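Local atomic coordinates of possible thiol-disulfide isomerase (Cytophaga hutchinsonii, PDB entry 3HCZ), a protein that is probably a thiol-disulfide isomerase or related redox protein with a thioredoxin-like fold, although its function has not been established. Residues K9-L14 with K122-K127; V67-I72 with G89-V94. All coordinates share one frame; numbering follows the deposited sequence.

In the fold
Contact 1 and contact 2 sit at opposite edges of the same five-stranded sheet, their centres about 16 Å apart. Contact 1 is partly buried. It ties Lys9-Ala11 to Lys122-Ile124, at the start of strand 124-127, an outer strand, by two backbone bonds around a single bridge. Contact 2 is buried. It pairs strand 65-71 with strand 92-95, the other outer strand, by a longer run of parallel bridges. The two contacts meet where Leu14 O lies 3.5 Å from Tyr68 OH, a packing approach. Both rest on backbone bonds; contact 1 adds little apolar packing and lysine chains that part, contact 2 adds rings and methyls.

Contact 1: K9-L14 with K122-K127. With SO4 (sulfate ion), chain B.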
ATOM      1  N   LYS A   9       0.290  -9.582  13.371  1.00 19.00           N
ATOM      2  CA  LYS A   9       1.050  -8.521  14.050  1.00 18.85           C
ATOM      3  C   LYS A   9       0.706  -7.212  13.379  1.00 19.05           C
ATOM      4  O   LYS A   9       0.355  -7.216  12.183  1.00 19.19           O
ATOM      5  CB  LYS A   9       2.545  -8.774  13.929  1.00 18.52           C
ATOM      6  CG  LYS A   9       2.957 -10.146  14.451  1.00 20.23           C
ATOM      7  CD  LYS A   9       3.105 -10.098  15.959  1.00 24.07           C
ATOM      8  CE  LYS A   9       3.744 -11.330  16.548  1.00 25.94           C
ATOM      9  NZ  LYS A   9       2.663 -12.098  17.201  1.00 29.96           N
ATOM     10  N   LYS A  10       0.772  -6.108  14.130  1.00 18.89           N
ATOM     11  CA  LYS A  10       0.521  -4.768  13.547  1.00 19.44           C
ATOM     12  C   LYS A  10       1.672  -4.449  12.588  1.00 19.92           C
ATOM     13  O   LYS A  10       2.848  -4.695  12.920  1.00 19.65           O
ATOM     14  CB  LYS A  10       0.351  -3.708  14.656  1.00 20.38           C
ATOM     15  CG  LYS A  10      -0.455  -2.473  14.225  1.00 22.14           C
ATOM     16  CD  LYS A  10      -0.920  -1.634  15.444  1.00 25.37           C
ATOM     17  CE  LYS A  10      -1.411  -0.214  15.074  1.00 27.50           C
ATOM     18  NZ  LYS A  10      -1.852   0.595  16.317  1.00 28.55           N
ATOM     19  N   ALA A  11       1.348  -3.977  11.380  1.00 18.62           N
ATOM     20  CA  ALA A  11       2.371  -3.604  10.404  1.00 18.24           C
ATOM     21  C   ALA A  11       3.162  -2.447  11.026  1.00 17.20           C
ATOM     22  O   ALA A  11       2.574  -1.634  11.754  1.00 19.06           O
ATOM     23  CB  ALA A  11       1.737  -3.156   9.083  1.00 17.70           C
ATOM     24  N   PRO A  12       4.491  -2.378  10.780  1.00 16.33           N
ATOM     25  CA  PRO A  12       5.239  -1.213  11.292  1.00 15.94           C
ATOM     26  C   PRO A  12       4.638   0.112  10.808  1.00 16.02           C
ATOM     27  O   PRO A  12       4.255   0.225   9.628  1.00 15.43           O
ATOM     28  CB  PRO A  12       6.625  -1.387  10.666  1.00 16.39           C
ATOM     29  CG  PRO A  12       6.780  -2.911  10.511  1.00 15.78           C
ATOM     30  CD  PRO A  12       5.384  -3.422  10.222  1.00 15.81           C
ATOM     31  N   ASN A  13       4.587   1.115  11.680  1.00 15.90           N
ATOM     32  CA  ASN A  13       4.017   2.419  11.273  1.00 16.36           C
ATOM     33  C   ASN A  13       4.957   3.028  10.216  1.00 15.55           C
ATOM     34  O   ASN A  13       6.142   2.700  10.148  1.00 15.19           O
ATOM     35  CB  ASN A  13       3.849   3.359  12.493  1.00 16.88           C
ATOM     36  CG  ASN A  13       2.879   4.529  12.244  1.00 17.60           C
ATOM     37  OD1 ASN A  13       2.296   4.700  11.153  1.00 19.00           O
ATOM     38  ND2 ASN A  13       2.704   5.353  13.275  1.00 18.13           N
ATOM     39  N   LEU A  14       4.397   3.887   9.372  1.00 14.98           N
ATOM     40  CA  LEU A  14       5.157   4.611   8.326  1.00 13.91           C
ATOM     41  C   LEU A  14       4.852   6.097   8.501  1.00 14.05           C
ATOM     42  O   LEU A  14       3.690   6.496   8.586  1.00 13.94           O
ATOM     43  CB  LEU A  14       4.719   4.153   6.929  1.00 14.43           C
ATOM     44  CG  LEU A  14       5.139   2.700   6.641  1.00 14.31           C
ATOM     45  CD1 LEU A  14       4.373   2.173   5.417  1.00 15.65           C
ATOM     46  CD2 LEU A  14       6.604   2.703   6.315  1.00 14.29           C
ATOM     47  N   LYS A 122      -4.721  -2.137  11.418  1.00 14.33           N
ATOM     48  CA  LYS A 122      -3.395  -2.228  10.757  1.00 15.25           C
ATOM     49  C   LYS A 122      -2.696  -3.541  11.057  1.00 15.30           C
ATOM     50  O   LYS A 122      -1.478  -3.656  10.827  1.00 16.83           O
ATOM     51  CB  LYS A 122      -2.459  -1.047  11.066  1.00 14.68           C
ATOM     52  CG  LYS A 122      -3.096   0.349  10.839  1.00 16.68           C
ATOM     53  CD  LYS A 122      -3.598   0.524   9.392  1.00 15.85           C
ATOM     54  CE  LYS A 122      -4.403   1.844   9.229  1.00 13.85           C
ATOM     55  NZ  LYS A 122      -5.674   1.740   9.993  1.00 13.90           N
ATOM     56  N   VAL A 123      -3.474  -4.534  11.500  1.00 14.13           N
ATOM     57  CA  VAL A 123      -2.930  -5.905  11.638  1.00 13.28           C
ATOM     58  C   VAL A 123      -2.758  -6.564  10.270  1.00 13.74           C
ATOM     59  O   VAL A 123      -3.622  -6.466   9.381  1.00 12.82           O
ATOM     60  CB  VAL A 123      -3.786  -6.749  12.507  1.00 13.23           C
ATOM     61  CG1 VAL A 123      -3.332  -8.257  12.438  1.00 13.81           C
ATOM     62  CG2 VAL A 123      -3.722  -6.204  13.904  1.00 15.15           C
ATOM     63  N   ILE A 124      -1.639  -7.262  10.094  1.00 13.30           N
ATOM     64  CA  ILE A 124      -1.359  -7.858   8.814  1.00 13.97           C
ATOM     65  C   ILE A 124      -2.259  -9.077   8.622  1.00 14.02           C
ATOM     66  O   ILE A 124      -2.184 -10.058   9.416  1.00 14.44           O
ATOM     67  CB  ILE A 124       0.151  -8.274   8.724  1.00 14.07           C
ATOM     68  CG1 ILE A 124       1.052  -7.007   8.746  1.00 14.44           C
ATOM     69  CG2 ILE A 124       0.417  -9.129   7.432  1.00 14.41           C
ATOM     70  CD1 ILE A 124       2.502  -7.323   9.136  1.00 17.61           C
ATOM     71  N   ILE A 125      -3.065  -9.056   7.560  1.00 12.95           N
ATOM     72  CA  ILE A 125      -3.967 -10.224   7.288  1.00 13.74           C
ATOM     73  C   ILE A 125      -3.626 -10.977   5.981  1.00 13.76           C
ATOM     74  O   ILE A 125      -4.062 -12.115   5.788  1.00 13.64           O
ATOM     75  CB  ILE A 125      -5.477  -9.855   7.336  1.00 12.45           C
ATOM     76  CG1 ILE A 125      -5.838  -8.769   6.299  1.00 14.85           C
ATOM     77  CG2 ILE A 125      -5.860  -9.364   8.768  1.00 15.97           C
ATOM     78  CD1 ILE A 125      -7.381  -8.469   6.259  1.00 14.53           C
ATOM     79  N   ALA A 126      -2.791 -10.370   5.149  1.00 13.97           N
ATOM     80  CA  ALA A 126      -2.260 -10.982   3.943  1.00 15.49           C
ATOM     81  C   ALA A 126      -0.874 -10.378   3.634  1.00 15.87           C
ATOM     82  O   ALA A 126      -0.655  -9.179   3.795  1.00 16.93           O
ATOM     83  CB  ALA A 126      -3.228 -10.835   2.753  1.00 13.67           C
ATOM     84  N   LYS A 127       0.082 -11.229   3.260  1.00 16.47           N
ATOM     85  CA  LYS A 127       1.470 -10.773   3.024  1.00 17.34           C
ATOM     86  C   LYS A 127       1.905 -11.042   1.587  1.00 15.96           C
ATOM     87  O   LYS A 127       1.925 -12.182   1.170  1.00 14.87           O
ATOM     88  CB  LYS A 127       2.489 -11.558   3.885  1.00 18.21           C
ATOM     89  CG  LYS A 127       2.284 -11.515   5.395  1.00 22.12           C
ATOM     90  CD  LYS A 127       3.559 -12.080   6.108  1.00 20.90           C
ATOM     91  CE  LYS A 127       3.408 -13.544   6.419  1.00 21.32           C
ATOM     92  NZ  LYS A 127       4.463 -14.062   7.366  1.00 18.08           N
TER
HETATM   93  S   SO4 B   1       5.890   0.786  15.330  1.00 50.98           S
HETATM   94  O1  SO4 B   1       5.579  -0.309  14.421  1.00 52.39           O
HETATM   95  O2  SO4 B   1       5.644   2.059  14.681  1.00 52.76           O
HETATM   96  O3  SO4 B   1       5.030   0.815  16.524  1.00 52.61           O
HETATM   97  O4  SO4 B   1       7.303   0.621  15.696  1.00 51.44           O
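Lys9 and Ala11 each make one backbone hydrogen bond to residues 122-127. Ile124 N donates to Lys9 O at 2.9 Å. Ala11 N donates to Lys122 O, also at 2.9 Å and nearly straight at 175°. Lys10 and Val123 form a single backbone bridge between these bonds, with their CA atoms 4.1 Å apart. The same two carbonyls accept longer CA-H...O contacts, Lys9 O from Val123 CA and Lys122 O from Lys10 CA.

The apolar part is small. Ala11 CB meets Ile124 CG1 at 3.9 Å. The CG1 branch of Ile124 lies beside its own backbone N (chi1 -66°), which brings CG1 and CD1 alongside the Lys9 carbonyl and Ala11. Leu118 lies against both Ala11 and Ile124.

The lysine chains touch near their roots, Lys10 CG to Lys122 CB at 4.0 Å, and then part. Lys10 is extended and makes a cation-pi contact with Tyr27. Lys122 is bent at chi2 (-58°), and its NZ bonds to Val29 O.

A sulfate, probably from the crystallisation liquor, sits at the far end of 9-14. Asn13 N donates to its O1 at 3.2 Å and more weakly to its O2.

Further on, a classic beta bulge sets Ile125 and Ala126 together opposite Val117 of strand 114-118. The loop that leads into the fold is pinned at the beginning of the outer strand 124-127, which pairs with 114-118 at one edge of the thioredoxin-like sheet.

Contact 2: V67-I72 with G89-V94; sequences VYAANI and GGWLNV
Strands 65-71 and 92-95 are the two strands of a beta-alpha-beta unit linked through helix 77-86, and Tyr68, Ala69 and Ala70 pair in parallel with Leu92, Asn93 and Val94. Ala69 is gripped at both ends: its N donates to Leu92 O at 2.8 Å, and its O accepts a straight bond from Val94 N at 2.9 Å. Asn71 N continues the ladder to Val94 O. At the entry, Leu92 N bonds only weakly to Val67 O, and Leu92 centres an inverse gamma turn.

On the face carrying Tyr68, Leu92 and Val94, the tyrosine ring has methyls from both neighbours. Val94 CG2 sits over one ring face, 3.8 Å from the centroid of the Tyr68 ring, in a CH-pi contact. Leu92 CD2 lies 3.6 Å from Tyr68 CD1, the two side chains running side by side. The tyrosine OH bonds to Arg24 O.

On the side of Ala69 and Asn93, the Trp91 indole packs against Val67 and Ala69; helix 49-60 also touches it, through Leu53 and, edge-to-face, Tyr54. Its CG stands between the backbone N and the carbonyl carbon (chi1 61°). Val67 CG1 then lies over the six-membered ring, 3.9 Å from the Trp91 centroid, while Ala69 CB approaches NE1.

Trp91 NE1 donates to Asn93 OD1 at 2.8 Å; the oxygen lies in the indole plane, but NE1 stands above the amide plane. With alanine in place of Trp91, Val67 is likely to lose the ring against its methyl, and Asn93 OD1 its indole donor. A water also donates to this OD1 and, at 2.7 Å, to Ala69 O.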
ATOM      1  N   VAL A  67      -5.855   2.532  -0.231  1.00 14.31           N
ATOM      2  CA  VAL A  67      -4.501   2.071  -0.581  1.00 14.28           C
ATOM      3  C   VAL A  67      -3.498   3.134  -0.094  1.00 15.35           C
ATOM      4  O   VAL A  67      -3.609   4.325  -0.437  1.00 15.59           O
ATOM      5  CB  VAL A  67      -4.303   1.857  -2.097  1.00 14.19           C
ATOM      6  CG1 VAL A  67      -2.829   1.446  -2.411  1.00 14.62           C
ATOM      7  CG2 VAL A  67      -5.306   0.805  -2.661  1.00 13.86           C
ATOM      8  N   TYR A  68      -2.577   2.675   0.754  1.00 14.85           N
ATOM      9  CA  TYR A  68      -1.466   3.487   1.231  1.00 14.05           C
ATOM     10  C   TYR A  68      -0.389   3.160   0.219  1.00 14.77           C
ATOM     11  O   TYR A  68       0.333   2.128   0.356  1.00 14.18           O
ATOM     12  CB  TYR A  68      -1.103   3.064   2.665  1.00 13.97           C
ATOM     13  CG  TYR A  68      -0.205   4.063   3.389  1.00 14.65           C
ATOM     14  CD1 TYR A  68      -0.763   5.159   4.059  1.00 15.29           C
ATOM     15  CD2 TYR A  68       1.167   3.863   3.454  1.00 13.59           C
ATOM     16  CE1 TYR A  68       0.054   6.079   4.741  1.00 16.44           C
ATOM     17  CE2 TYR A  68       2.006   4.775   4.158  1.00 16.01           C
ATOM     18  CZ  TYR A  68       1.433   5.872   4.781  1.00 14.60           C
ATOM     19  OH  TYR A  68       2.270   6.762   5.449  1.00 13.74           O
ATOM     20  N   ALA A  69      -0.318   3.984  -0.850  1.00 15.19           N
ATOM     21  CA  ALA A  69       0.530   3.670  -1.979  1.00 16.35           C
ATOM     22  C   ALA A  69       1.901   4.291  -1.668  1.00 17.42           C
ATOM     23  O   ALA A  69       2.108   5.504  -1.852  1.00 17.90           O
ATOM     24  CB  ALA A  69      -0.039   4.183  -3.313  1.00 16.40           C
ATOM     25  N   ALA A  70       2.779   3.461  -1.121  1.00 16.92           N
ATOM     26  CA  ALA A  70       4.075   3.910  -0.552  1.00 15.50           C
ATOM     27  C   ALA A  70       5.149   3.843  -1.652  1.00 15.81           C
ATOM     28  O   ALA A  70       5.737   2.790  -1.916  1.00 15.10           O
ATOM     29  CB  ALA A  70       4.444   3.023   0.646  1.00 15.38           C
ATOM     30  N   ASN A  71       5.384   4.976  -2.308  1.00 14.72           N
ATOM     31  CA  ASN A  71       6.421   5.027  -3.289  1.00 15.36           C
ATOM     32  C   ASN A  71       7.787   5.054  -2.571  1.00 15.00           C
ATOM     33  O   ASN A  71       7.954   5.796  -1.600  1.00 15.91           O
ATOM     34  CB  ASN A  71       6.206   6.233  -4.188  1.00 15.13           C
ATOM     35  CG  ASN A  71       7.321   6.410  -5.152  1.00 16.25           C
ATOM     36  OD1 ASN A  71       8.358   7.005  -4.821  1.00 16.78           O
ATOM     37  ND2 ASN A  71       7.128   5.918  -6.383  1.00 15.39           N
ATOM     38  N   ILE A  72       8.724   4.197  -3.009  1.00 14.22           N
ATOM     39  CA  ILE A  72      10.003   4.021  -2.305  1.00 12.93           C
ATOM     40  C   ILE A  72      11.128   4.954  -2.761  1.00 12.47           C
ATOM     41  O   ILE A  72      12.285   4.778  -2.346  1.00 13.02           O
ATOM     42  CB  ILE A  72      10.454   2.540  -2.328  1.00 12.27           C
ATOM     43  CG1 ILE A  72      10.761   2.063  -3.775  1.00 15.27           C
ATOM     44  CG2 ILE A  72       9.377   1.682  -1.690  1.00 10.92           C
ATOM     45  CD1 ILE A  72      11.663   0.847  -3.846  1.00 17.29           C
ATOM     46  N   GLY A  89      -4.062   9.623  -8.907  1.00 14.88           N
ATOM     47  CA  GLY A  89      -3.993  10.556  -7.778  1.00 14.47           C
ATOM     48  C   GLY A  89      -5.054  10.381  -6.684  1.00 15.76           C
ATOM     49  O   GLY A  89      -4.936  11.027  -5.620  1.00 15.09           O
ATOM     50  N   GLY A  90      -6.069   9.531  -6.914  1.00 14.15           N
ATOM     51  CA  GLY A  90      -7.224   9.506  -6.003  1.00 14.39           C
ATOM     52  C   GLY A  90      -6.965   8.828  -4.660  1.00 14.76           C
ATOM     53  O   GLY A  90      -7.587   9.197  -3.628  1.00 13.83           O
ATOM     54  N   TRP A  91      -6.072   7.836  -4.645  1.00 13.46           N
ATOM     55  CA  TRP A  91      -5.807   7.117  -3.401  1.00 13.79           C
ATOM     56  C   TRP A  91      -4.723   7.793  -2.575  1.00 14.09           C
ATOM     57  O   TRP A  91      -4.270   8.881  -2.939  1.00 14.86           O
ATOM     58  CB  TRP A  91      -5.461   5.649  -3.668  1.00 13.31           C
ATOM     59  CG  TRP A  91      -4.232   5.360  -4.512  1.00 12.97           C
ATOM     60  CD1 TRP A  91      -3.120   6.149  -4.731  1.00 12.68           C
ATOM     61  CD2 TRP A  91      -3.971   4.118  -5.175  1.00 14.43           C
ATOM     62  NE1 TRP A  91      -2.196   5.463  -5.531  1.00 14.00           N
ATOM     63  CE2 TRP A  91      -2.708   4.218  -5.805  1.00 14.95           C
ATOM     64  CE3 TRP A  91      -4.712   2.934  -5.329  1.00 14.80           C
ATOM     65  CZ2 TRP A  91      -2.165   3.161  -6.571  1.00 16.63           C
ATOM     66  CZ3 TRP A  91      -4.166   1.884  -6.064  1.00 12.22           C
ATOM     67  CH2 TRP A  91      -2.907   2.007  -6.684  1.00 14.05           C
ATOM     68  N   LEU A  92      -4.277   7.154  -1.492  1.00 13.49           N
ATOM     69  CA  LEU A  92      -3.246   7.787  -0.628  1.00 14.09           C
ATOM     70  C   LEU A  92      -1.802   7.570  -1.111  1.00 14.23           C
ATOM     71  O   LEU A  92      -1.072   6.704  -0.593  1.00 14.54           O
ATOM     72  CB  LEU A  92      -3.430   7.429   0.846  1.00 12.64           C
ATOM     73  CG  LEU A  92      -2.496   8.105   1.855  1.00 13.29           C
ATOM     74  CD1 LEU A  92      -2.355   9.632   1.574  1.00 14.16           C
ATOM     75  CD2 LEU A  92      -3.063   7.864   3.277  1.00 14.54           C
ATOM     76  N   ASN A  93      -1.403   8.350  -2.124  1.00 15.00           N
ATOM     77  CA  ASN A  93      -0.002   8.359  -2.543  1.00 14.27           C
ATOM     78  C   ASN A  93       0.889   9.037  -1.511  1.00 13.99           C
ATOM     79  O   ASN A  93       0.641  10.204  -1.145  1.00 13.30           O
ATOM     80  CB  ASN A  93       0.150   9.112  -3.863  1.00 13.84           C
ATOM     81  CG  ASN A  93      -0.474   8.362  -5.019  1.00 14.64           C
ATOM     82  OD1 ASN A  93      -0.021   7.263  -5.363  1.00 15.34           O
ATOM     83  ND2 ASN A  93      -1.509   8.955  -5.644  1.00 12.89           N
ATOM     84  N   VAL A  94       1.889   8.311  -1.046  1.00 13.17           N
ATOM     85  CA  VAL A  94       2.885   8.863  -0.144  1.00 13.35           C
ATOM     86  C   VAL A  94       4.309   8.514  -0.595  1.00 13.87           C
ATOM     87  O   VAL A  94       4.513   7.585  -1.405  1.00 13.12           O
ATOM     88  CB  VAL A  94       2.686   8.415   1.351  1.00 12.90           C
ATOM     89  CG1 VAL A  94       1.374   8.973   1.926  1.00 12.32           C
ATOM     90  CG2 VAL A  94       2.715   6.865   1.515  1.00 12.49           C
TER
HETATM   91  O   HOH W   1       2.581   6.667  -4.256  1.00 15.21           O